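Local coordinates for alkyl hydroperoxide reductase, C subunit (Enterococcus faecalis, PDB 5Y63), which probably reduces hydrogen peroxide and organic hydroperoxides to water and alcohols as a thiol-dependent peroxidase of the two-cysteine peroxiredoxin type, at residues D25-G30 against Y105-D110; F47-A52 against Y80-D85; A52-V57 against H90-D95. All blocks are in the same frame, centred on the assembly; numbering follows the deposited sequence.

Contact 1: D25-G30 against Y105-D110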
loop_
_atom_site.group_PDB
_atom_site.type_symbol
_atom_site.label_atom_id
_atom_site.label_comp_id
_atom_site.label_asym_id
_atom_site.label_seq_id
_atom_site.Cartn_x
_atom_site.Cartn_y
_atom_site.Cartn_z
ATOM N N ASP A 25 19.890 -17.201 -31.266
ATOM C CA ASP A 25 20.438 -17.543 -32.575
ATOM C C ASP A 25 21.841 -16.976 -32.732
ATOM O O ASP A 25 22.186 -15.965 -32.113
ATOM C CB ASP A 25 19.544 -16.996 -33.687
ATOM C CG ASP A 25 18.150 -17.583 -33.656
ATOM O OD1 ASP A 25 18.027 -18.825 -33.614
ATOM O OD2 ASP A 25 17.175 -16.804 -33.678
ATOM N N ALA A 26 22.640 -17.634 -33.569
ATOM C CA ALA A 26 24.011 -17.209 -33.842
ATOM C C ALA A 26 24.384 -17.427 -35.306
ATOM O O ALA A 26 23.660 -18.080 -36.056
ATOM C CB ALA A 26 24.980 -17.957 -32.938
ATOM N N TYR A 27 25.517 -16.856 -35.700
ATOM C CA TYR A 27 26.090 -17.063 -37.025
ATOM C C TYR A 27 27.532 -17.505 -36.835
ATOM O O TYR A 27 28.317 -16.803 -36.197
ATOM C CB TYR A 27 26.023 -15.775 -37.845
ATOM C CG TYR A 27 26.683 -15.875 -39.202
ATOM C CD1 TYR A 27 26.079 -16.576 -40.242
ATOM C CD2 TYR A 27 27.912 -15.265 -39.446
ATOM C CE1 TYR A 27 26.680 -16.669 -41.488
ATOM C CE2 TYR A 27 28.521 -15.351 -40.687
ATOM C CZ TYR A 27 27.903 -16.053 -41.704
ATOM O OH TYR A 27 28.508 -16.137 -42.938
ATOM N N HIS A 28 27.872 -18.669 -37.385
ATOM C CA HIS A 28 29.147 -19.316 -37.103
ATOM C C HIS A 28 29.635 -20.086 -38.329
ATOM O O HIS A 28 29.033 -21.089 -38.715
ATOM C CB HIS A 28 28.977 -20.271 -35.918
ATOM C CG HIS A 28 30.260 -20.640 -35.242
ATOM N ND1 HIS A 28 30.298 -21.337 -34.054
ATOM C CD2 HIS A 28 31.548 -20.392 -35.574
ATOM C CE1 HIS A 28 31.555 -21.517 -33.691
ATOM N NE2 HIS A 28 32.334 -20.952 -34.595
ATOM N N ASP A 29 30.722 -19.611 -38.934
ATOM C CA ASP A 29 31.292 -20.235 -40.132
ATOM C C ASP A 29 30.237 -20.473 -41.210
ATOM O O ASP A 29 29.966 -21.612 -41.592
ATOM C CB ASP A 29 32.000 -21.549 -39.776
ATOM C CG ASP A 29 33.339 -21.327 -39.111
ATOM O OD1 ASP A 29 34.264 -20.838 -39.793
ATOM O OD2 ASP A 29 33.473 -21.652 -37.912
ATOM N N GLY A 30 29.624 -19.388 -41.672
ATOM C CA GLY A 30 28.709 -19.440 -42.811
ATOM C C GLY A 30 27.376 -20.140 -42.606
ATOM O O GLY A 30 26.659 -20.378 -43.581
ATOM N N TYR A 105 34.790 -16.908 -35.250
ATOM C CA TYR A 105 34.063 -17.038 -33.979
ATOM C C TYR A 105 32.551 -16.850 -34.167
ATOM O O TYR A 105 32.120 -16.287 -35.175
ATOM C CB TYR A 105 34.622 -16.091 -32.894
ATOM C CG TYR A 105 34.787 -14.630 -33.272
ATOM C CD1 TYR A 105 33.704 -13.754 -33.250
ATOM C CD2 TYR A 105 36.039 -14.114 -33.605
ATOM C CE1 TYR A 105 33.858 -12.415 -33.577
ATOM C CE2 TYR A 105 36.202 -12.778 -33.933
ATOM C CZ TYR A 105 35.109 -11.931 -33.917
ATOM O OH TYR A 105 35.269 -10.604 -34.245
ATOM N N PRO A 106 31.742 -17.354 -33.211
ATOM C CA PRO A 106 30.285 -17.235 -33.317
ATOM C C PRO A 106 29.765 -15.820 -33.053
ATOM O O PRO A 106 30.099 -15.216 -32.034
ATOM C CB PRO A 106 29.769 -18.205 -32.244
ATOM C CG PRO A 106 30.881 -18.335 -31.273
ATOM C CD PRO A 106 32.137 -18.215 -32.080
ATOM N N MET A 107 28.952 -15.311 -33.976
ATOM C CA MET A 107 28.329 -14.000 -33.840
ATOM C C MET A 107 26.899 -14.147 -33.321
ATOM O O MET A 107 25.996 -14.544 -34.066
ATOM C CB MET A 107 28.316 -13.289 -35.191
ATOM C CG MET A 107 29.676 -13.191 -35.857
ATOM S SD MET A 107 29.585 -12.291 -37.414
ATOM C CE MET A 107 29.427 -10.608 -36.820
ATOM N N LEU A 108 26.696 -13.828 -32.045
ATOM C CA LEU A 108 25.382 -13.962 -31.417
ATOM C C LEU A 108 24.445 -12.843 -31.859
ATOM O O LEU A 108 24.860 -11.694 -32.005
ATOM C CB LEU A 108 25.498 -13.947 -29.891
ATOM C CG LEU A 108 26.409 -14.984 -29.227
ATOM C CD1 LEU A 108 26.268 -14.897 -27.713
ATOM C CD2 LEU A 108 26.111 -16.397 -29.706
ATOM N N ALA A 109 23.182 -13.197 -32.076
ATOM C CA ALA A 109 22.142 -12.229 -32.395
ATOM C C ALA A 109 21.334 -11.962 -31.136
ATOM O O ALA A 109 21.066 -12.881 -30.355
ATOM C CB ALA A 109 21.241 -12.766 -33.493
ATOM N N ASP A 110 20.941 -10.705 -30.942
ATOM C CA ASP A 110 20.162 -10.321 -29.772
ATOM C C ASP A 110 19.098 -9.276 -30.119
ATOM O O ASP A 110 19.132 -8.162 -29.603
ATOM C CB ASP A 110 21.100 -9.797 -28.674
ATOM C CG ASP A 110 20.390 -9.575 -27.352
ATOM O OD1 ASP A 110 19.398 -10.282 -27.070
ATOM O OD2 ASP A 110 20.828 -8.693 -26.586
#
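Tyr27 and Met107 face each other as an antiparallel hydrogen-bonded pair: Met107 N donates to Tyr27 O at 2.7 Å, and Tyr27 N answers to Met107 O at 2.9 Å. A third backbone bond, Ala109 N to Asp25 O (2.9 Å), closes the ladder beyond the non-hydrogen-bonded pair of Ala26 and Leu108. Apolar contact follows on both faces of the sheet. Ala26 CB meets the CD2 branch of Leu108 at 3.8 Å, with Val35 of strand 31-36 against both residues. On the face of Tyr27 and Met107 the two side chains run alongside each other in a Met-aromatic contact, SD lying at the ring edge, 4.0 Å from Tyr27 CD2. The bend of Met107 at chi3 (75°) then carries CE away from the tyrosine, whose own ring packs on helix 87-96. A CH-pi contact ends the pairing: Pro106 CD sits over one face of the His28 imidazole, toward its rim and 3.9 Å from the centroid. The carboxylate of Asp25 turns instead to a salt bridge with Arg34. Strand 23-28, half of a hairpin with 31-36, thus extends the central sheet antiparallel to 107-109, as the N-terminal addition to the thioredoxin fold does in peroxiredoxins.

Contact 2: F47-A52 against Y80-D85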
loop_
_atom_site.group_PDB
_atom_site.type_symbol
_atom_site.label_atom_id
_atom_site.label_comp_id
_atom_site.label_asym_id
_atom_site.label_seq_id
_atom_site.Cartn_x
_atom_site.Cartn_y
_atom_site.Cartn_z
ATOM N N PHE A 47 32.377 -12.015 -24.140
ATOM C CA PHE A 47 31.256 -11.399 -24.842
ATOM C C PHE A 47 31.721 -10.056 -25.390
ATOM O O PHE A 47 32.239 -9.229 -24.644
ATOM C CB PHE A 47 30.055 -11.222 -23.913
ATOM C CG PHE A 47 29.368 -12.512 -23.573
ATOM C CD1 PHE A 47 29.853 -13.325 -22.558
ATOM C CD2 PHE A 47 28.244 -12.921 -24.277
ATOM C CE1 PHE A 47 29.227 -14.519 -22.248
ATOM C CE2 PHE A 47 27.612 -14.114 -23.971
ATOM C CZ PHE A 47 28.105 -14.914 -22.955
ATOM N N PHE A 48 31.551 -9.854 -26.693
ATOM C CA PHE A 48 32.043 -8.657 -27.364
ATOM C C PHE A 48 30.877 -7.890 -27.980
ATOM O O PHE A 48 30.521 -8.090 -29.144
ATOM C CB PHE A 48 33.075 -9.042 -28.426
ATOM C CG PHE A 48 33.896 -7.886 -28.921
ATOM C CD1 PHE A 48 35.033 -7.487 -28.233
ATOM C CD2 PHE A 48 33.538 -7.201 -30.076
ATOM C CE1 PHE A 48 35.795 -6.424 -28.683
ATOM C CE2 PHE A 48 34.297 -6.140 -30.531
ATOM C CZ PHE A 48 35.428 -5.752 -29.834
ATOM N N PHE A 49 30.275 -7.016 -27.178
ATOM C CA PHE A 49 29.148 -6.205 -27.624
ATOM C C PHE A 49 29.611 -5.106 -28.573
ATOM O O PHE A 49 30.674 -4.519 -28.372
ATOM C CB PHE A 49 28.439 -5.572 -26.429
ATOM C CG PHE A 49 27.609 -6.533 -25.642
ATOM C CD1 PHE A 49 28.156 -7.240 -24.586
ATOM C CD2 PHE A 49 26.272 -6.717 -25.948
ATOM C CE1 PHE A 49 27.385 -8.122 -23.852
ATOM C CE2 PHE A 49 25.495 -7.595 -25.220
ATOM C CZ PHE A 49 26.052 -8.300 -24.171
ATOM N N TYR A 50 28.807 -4.829 -29.598
ATOM C CA TYR A 50 29.079 -3.730 -30.527
ATOM C C TYR A 50 27.762 -3.158 -31.076
ATOM O O TYR A 50 26.767 -3.878 -31.157
ATOM C CB TYR A 50 29.998 -4.199 -31.665
ATOM C CG TYR A 50 29.362 -5.214 -32.582
ATOM C CD1 TYR A 50 29.299 -6.554 -32.229
ATOM C CD2 TYR A 50 28.813 -4.831 -33.800
ATOM C CE1 TYR A 50 28.706 -7.485 -33.060
ATOM C CE2 TYR A 50 28.217 -5.751 -34.639
ATOM C CZ TYR A 50 28.168 -7.080 -34.266
ATOM O OH TYR A 50 27.576 -8.003 -35.094
ATOM N N PRO A 51 27.755 -1.866 -31.457
ATOM C CA PRO A 51 26.499 -1.169 -31.769
ATOM C C PRO A 51 25.700 -1.690 -32.964
ATOM O O PRO A 51 24.524 -2.018 -32.805
ATOM C CB PRO A 51 26.945 0.279 -32.021
ATOM C CG PRO A 51 28.270 0.399 -31.355
ATOM C CD PRO A 51 28.905 -0.946 -31.513
ATOM N N ALA A 52 26.311 -1.755 -34.144
ATOM C CA ALA A 52 25.547 -2.028 -35.365
ATOM C C ALA A 52 26.341 -2.718 -36.469
ATOM O O ALA A 52 27.526 -2.447 -36.664
ATOM C CB ALA A 52 24.951 -0.731 -35.895
ATOM N N TYR A 80 32.326 -14.523 -28.215
ATOM C CA TYR A 80 30.940 -14.339 -28.645
ATOM C C TYR A 80 30.659 -12.859 -28.913
ATOM O O TYR A 80 30.441 -12.088 -27.979
ATOM C CB TYR A 80 29.978 -14.863 -27.575
ATOM C CG TYR A 80 30.210 -16.304 -27.184
ATOM C CD1 TYR A 80 29.603 -17.344 -27.884
ATOM C CD2 TYR A 80 31.033 -16.628 -26.107
ATOM C CE1 TYR A 80 29.810 -18.667 -27.526
ATOM C CE2 TYR A 80 31.246 -17.947 -25.741
ATOM C CZ TYR A 80 30.631 -18.963 -26.452
ATOM O OH TYR A 80 30.843 -20.276 -26.090
ATOM N N SER A 81 30.671 -12.457 -30.183
ATOM C CA SER A 81 30.319 -11.085 -30.541
ATOM C C SER A 81 28.805 -10.924 -30.481
ATOM O O SER A 81 28.064 -11.770 -30.985
ATOM C CB SER A 81 30.848 -10.710 -31.926
ATOM O OG SER A 81 30.054 -11.257 -32.965
ATOM N N VAL A 82 28.354 -9.839 -29.861
ATOM C CA VAL A 82 26.935 -9.617 -29.630
ATOM C C VAL A 82 26.499 -8.270 -30.199
ATOM O O VAL A 82 27.174 -7.255 -30.030
ATOM C CB VAL A 82 26.591 -9.663 -28.126
ATOM C CG1 VAL A 82 25.091 -9.844 -27.929
ATOM C CG2 VAL A 82 27.348 -10.786 -27.432
ATOM N N SER A 83 25.359 -8.282 -30.878
ATOM C CA SER A 83 24.740 -7.074 -31.403
ATOM C C SER A 83 23.226 -7.246 -31.341
ATOM O O SER A 83 22.727 -8.367 -31.231
ATOM C CB SER A 83 25.217 -6.822 -32.837
ATOM O OG SER A 83 24.267 -6.107 -33.609
ATOM N N GLU A 84 22.500 -6.136 -31.410
ATOM C CA GLU A 84 21.041 -6.177 -31.413
ATOM C C GLU A 84 20.484 -6.517 -32.799
ATOM O O GLU A 84 19.272 -6.482 -33.010
ATOM C CB GLU A 84 20.467 -4.847 -30.914
ATOM C CG GLU A 84 20.913 -4.469 -29.509
ATOM C CD GLU A 84 20.462 -5.462 -28.456
ATOM O OE1 GLU A 84 19.281 -5.413 -28.059
ATOM O OE2 GLU A 84 21.291 -6.288 -28.020
ATOM N N ASP A 85 21.371 -6.841 -33.738
ATOM C CA ASP A 85 20.977 -7.293 -35.068
ATOM C C ASP A 85 20.616 -8.773 -35.051
ATOM O O ASP A 85 21.061 -9.523 -34.179
ATOM C CB ASP A 85 22.111 -7.041 -36.066
ATOM C CG ASP A 85 22.379 -5.565 -36.276
ATOM O OD1 ASP A 85 21.515 -4.891 -36.875
ATOM O OD2 ASP A 85 23.447 -5.078 -35.844
HETATM O O HOH W 1 27.370 -10.439 -33.604
HETATM O O HOH W 2 23.918 -3.576 -30.601
#
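Tyr50 CG stands between its backbone N and carbonyl carbon (chi1 67°), which folds the phenol back across the neighbouring strand so that Ser83 CB lies over one ring face, 3.6 Å from the centroid. Phe49 takes the rotamer with CG beside the backbone N (chi1 -74°), laying its ring alongside Val82: Val82 CB sits over the face of the Phe49 ring, off toward the rim, and Val82 CG1 meets Phe49 CE2 at 3.5 Å. The other branch of Val82, CG2, comes to the edge of the Phe47 ring, in its plane, 3.9 Å from CD2. Further along the same face the rings of Phe47 and Tyr80 are nearly parallel, 28° between planes, but slid apart with little overlap. Phe119 packs against both Phe47 and Phe49.

Between the two side-chain layers, three backbone bonds set the parallel register: Phe48 N to Tyr80 O, Val82 N to Phe48 O and Tyr50 N to Val82 O. Two waters continue the pairing. One donates to Tyr50 OH (2.9 Å) and is hydrogen-bonded to Ser81 OG; the other gives to Pro51 O and receives from Glu84 N (3.0 Å). Ser83 OG accepts from Asp85 N in an ST turn, while Asp53 OD1 is hydrogen-bonded to Tyr50 OH and Asp53 N donates to Asp85 OD2. Pro51 packs on Cys58, the predicted peroxidatic residue. Strands 44-49 and 77-83 with helices 58-67 and 69-74 between them make a beta-alpha-beta crossover, the first half of the thioredoxin fold.

Contact 3: A52-V57 against H90-D95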
loop_
_atom_site.group_PDB
_atom_site.type_symbol
_atom_site.label_atom_id
_atom_site.label_comp_id
_atom_site.label_asym_id
_atom_site.label_seq_id
_atom_site.Cartn_x
_atom_site.Cartn_y
_atom_site.Cartn_z
ATOM N N ALA A 52 26.311 -1.755 -34.144
ATOM C CA ALA A 52 25.547 -2.028 -35.365
ATOM C C ALA A 52 26.341 -2.718 -36.469
ATOM O O ALA A 52 27.526 -2.447 -36.664
ATOM C CB ALA A 52 24.951 -0.731 -35.895
ATOM N N ASP A 53 25.666 -3.607 -37.195
ATOM C CA ASP A 53 26.212 -4.186 -38.417
ATOM C C ASP A 53 26.195 -3.143 -39.530
ATOM O O ASP A 53 25.539 -2.106 -39.421
ATOM C CB ASP A 53 25.411 -5.418 -38.847
ATOM C CG ASP A 53 25.600 -6.594 -37.912
ATOM O OD1 ASP A 53 25.937 -6.378 -36.734
ATOM O OD2 ASP A 53 25.414 -7.743 -38.358
ATOM N N PHE A 54 26.901 -3.448 -40.611
ATOM C CA PHE A 54 27.125 -2.515 -41.715
ATOM C C PHE A 54 27.493 -1.118 -41.215
ATOM O O PHE A 54 26.900 -0.117 -41.616
ATOM C CB PHE A 54 25.905 -2.491 -42.638
ATOM C CG PHE A 54 25.680 -3.789 -43.356
ATOM C CD1 PHE A 54 25.017 -4.837 -42.733
ATOM C CD2 PHE A 54 26.151 -3.973 -44.647
ATOM C CE1 PHE A 54 24.817 -6.040 -43.389
ATOM C CE2 PHE A 54 25.954 -5.173 -45.310
ATOM C CZ PHE A 54 25.284 -6.207 -44.682
ATOM N N SER A 55 28.480 -1.084 -40.325
ATOM C CA SER A 55 28.994 0.152 -39.753
ATOM C C SER A 55 30.474 0.281 -40.108
ATOM O O SER A 55 31.062 -0.635 -40.687
ATOM C CB SER A 55 28.799 0.146 -38.236
ATOM O OG SER A 55 28.962 1.445 -37.700
ATOM N N PHE A 56 31.069 1.417 -39.756
ATOM C CA PHE A 56 32.437 1.739 -40.168
ATOM C C PHE A 56 33.488 1.354 -39.129
ATOM O O PHE A 56 34.525 0.788 -39.478
ATOM C CB PHE A 56 32.540 3.228 -40.501
ATOM C CG PHE A 56 31.545 3.682 -41.535
ATOM C CD1 PHE A 56 31.737 3.386 -42.880
ATOM C CD2 PHE A 56 30.406 4.390 -41.164
ATOM C CE1 PHE A 56 30.820 3.796 -43.835
ATOM C CE2 PHE A 56 29.486 4.803 -42.115
ATOM C CZ PHE A 56 29.693 4.506 -43.452
ATOM N N VAL A 57 33.213 1.649 -37.860
ATOM C CA VAL A 57 34.162 1.379 -36.773
ATOM C C VAL A 57 34.116 -0.085 -36.312
ATOM O O VAL A 57 35.146 -0.648 -35.937
ATOM C CB VAL A 57 33.915 2.308 -35.558
ATOM C CG1 VAL A 57 34.906 2.020 -34.433
ATOM C CG2 VAL A 57 34.001 3.770 -35.975
ATOM N N HIS A 90 23.705 -10.717 -39.729
ATOM C CA HIS A 90 25.109 -11.105 -39.580
ATOM C C HIS A 90 25.617 -11.852 -40.811
ATOM O O HIS A 90 26.732 -11.608 -41.269
ATOM C CB HIS A 90 25.315 -11.976 -38.335
ATOM C CG HIS A 90 25.046 -11.269 -37.040
ATOM N ND1 HIS A 90 25.328 -9.935 -36.843
ATOM C CD2 HIS A 90 24.548 -11.724 -35.867
ATOM C CE1 HIS A 90 24.997 -9.593 -35.612
ATOM N NE2 HIS A 90 24.524 -10.661 -34.997
ATOM N N LYS A 91 24.793 -12.754 -41.341
ATOM C CA LYS A 91 25.145 -13.515 -42.541
ATOM C C LYS A 91 25.416 -12.598 -43.732
ATOM O O LYS A 91 26.412 -12.767 -44.438
ATOM C CB LYS A 91 24.031 -14.506 -42.892
ATOM C CG LYS A 91 24.339 -15.395 -44.088
ATOM C CD LYS A 91 23.208 -16.378 -44.347
ATOM C CE LYS A 91 23.203 -16.880 -45.782
ATOM N NZ LYS A 91 21.901 -17.512 -46.128
ATOM N N ALA A 92 24.528 -11.633 -43.950
ATOM C CA ALA A 92 24.688 -10.668 -45.037
ATOM C C ALA A 92 25.921 -9.783 -44.841
ATOM O O ALA A 92 26.589 -9.418 -45.810
ATOM C CB ALA A 92 23.441 -9.808 -45.162
ATOM N N TRP A 93 26.213 -9.444 -43.588
ATOM C CA TRP A 93 27.376 -8.621 -43.253
ATOM C C TRP A 93 28.681 -9.370 -43.522
ATOM O O TRP A 93 29.675 -8.765 -43.924
ATOM C CB TRP A 93 27.297 -8.171 -41.788
ATOM C CG TRP A 93 28.188 -7.017 -41.427
ATOM C CD1 TRP A 93 28.632 -6.023 -42.255
ATOM C CD2 TRP A 93 28.711 -6.714 -40.125
ATOM N NE1 TRP A 93 29.414 -5.135 -41.554
ATOM C CE2 TRP A 93 29.477 -5.535 -40.245
ATOM C CE3 TRP A 93 28.617 -7.333 -38.873
ATOM C CZ2 TRP A 93 30.141 -4.960 -39.160
ATOM C CZ3 TRP A 93 29.278 -6.759 -37.794
ATOM C CH2 TRP A 93 30.030 -5.585 -37.947
ATOM N N ALA A 94 28.669 -10.684 -43.302
ATOM C CA ALA A 94 29.817 -11.538 -43.616
ATOM C C ALA A 94 30.035 -11.642 -45.123
ATOM O O ALA A 94 31.172 -11.618 -45.595
ATOM C CB ALA A 94 29.624 -12.923 -43.016
ATOM N N ASP A 95 28.941 -11.762 -45.870
ATOM C CA ASP A 95 28.996 -11.802 -47.330
ATOM C C ASP A 95 29.452 -10.462 -47.898
ATOM O O ASP A 95 30.278 -10.422 -48.807
ATOM C CB ASP A 95 27.625 -12.160 -47.922
ATOM C CG ASP A 95 27.173 -13.570 -47.567
ATOM O OD1 ASP A 95 27.785 -14.197 -46.675
ATOM O OD2 ASP A 95 26.195 -14.048 -48.182
#
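Asp53 lies across the indole of Trp93 and ends on His90. Its CA is placed over the centre of the six-membered ring, 3.8 Å from the centroid, and CB stays above the same face, 3.7 Å from Trp93 CE3. With CG beside the backbone N (chi1 -70°) the chain continues over the indole instead of rising from it, and the carboxylate covers the CE3 side. At the tip the two oxygens part. OD2 uses its syn lone pair to accept from His90 ND1 at 2.7 Å, a bent bond (N-H...O 141°) that arrives at the imidazole edge somewhat tilted from the ring plane. OD1, already engaged by Tyr50, stands 3.5 Å from Trp93 CZ3. As His90 NE2 in turn points to the carbonyl of Leu108, which can only accept, the carboxylate may stabilise a positively charged imidazole.

Phe54 continues the cover along the indole. Its backbone N sits above the indole plane near the rim, and its side chain slides past Trp93 in the opposite direction, placing Trp93 CD1 over the centre of the phenyl face. The phenyl and the five-membered ring are oblique, 35° between planes, with centroids 4.6 Å apart. Phe54 CE1 also meets Trp93 CB at 3.6 Å, and CZ reaches Ala92 CB.

Phe54 touches Ala92 of a second subunit and Ala92 touches that subunit's Phe54, so the contact borders a subunit interface. Residues 51-58 match the PxxxS/TxxC active-site motif of peroxiredoxins, and helix 87-96 backs the loop that leads to the predicted peroxidatic Cys58.

In the fold
The three contacts lie close together, their centres about 10 to 12 Å apart. Along the chain contact 1 encloses the other two, whose segments alternate and share Ala52. Contacts 1 and 2 belong to one sheet, in which strand 107-109 runs parallel to 77-83 and places the N-terminal hairpin beyond it. Contact 3 leaves the sheet for helix 87-96, which follows strand 77-83. Leu108 and Ser81 join contacts 1 and 2 by a probable backbone hydrogen bond; Asp53 and Asp85 join contacts 2 and 3, and His90 and Leu108 join contacts 3 and 1. Sheet, helix and the loop before Cys58 are thereby joined, with contacts 2 and 3 also touching a second subunit of the ten-chain assembly.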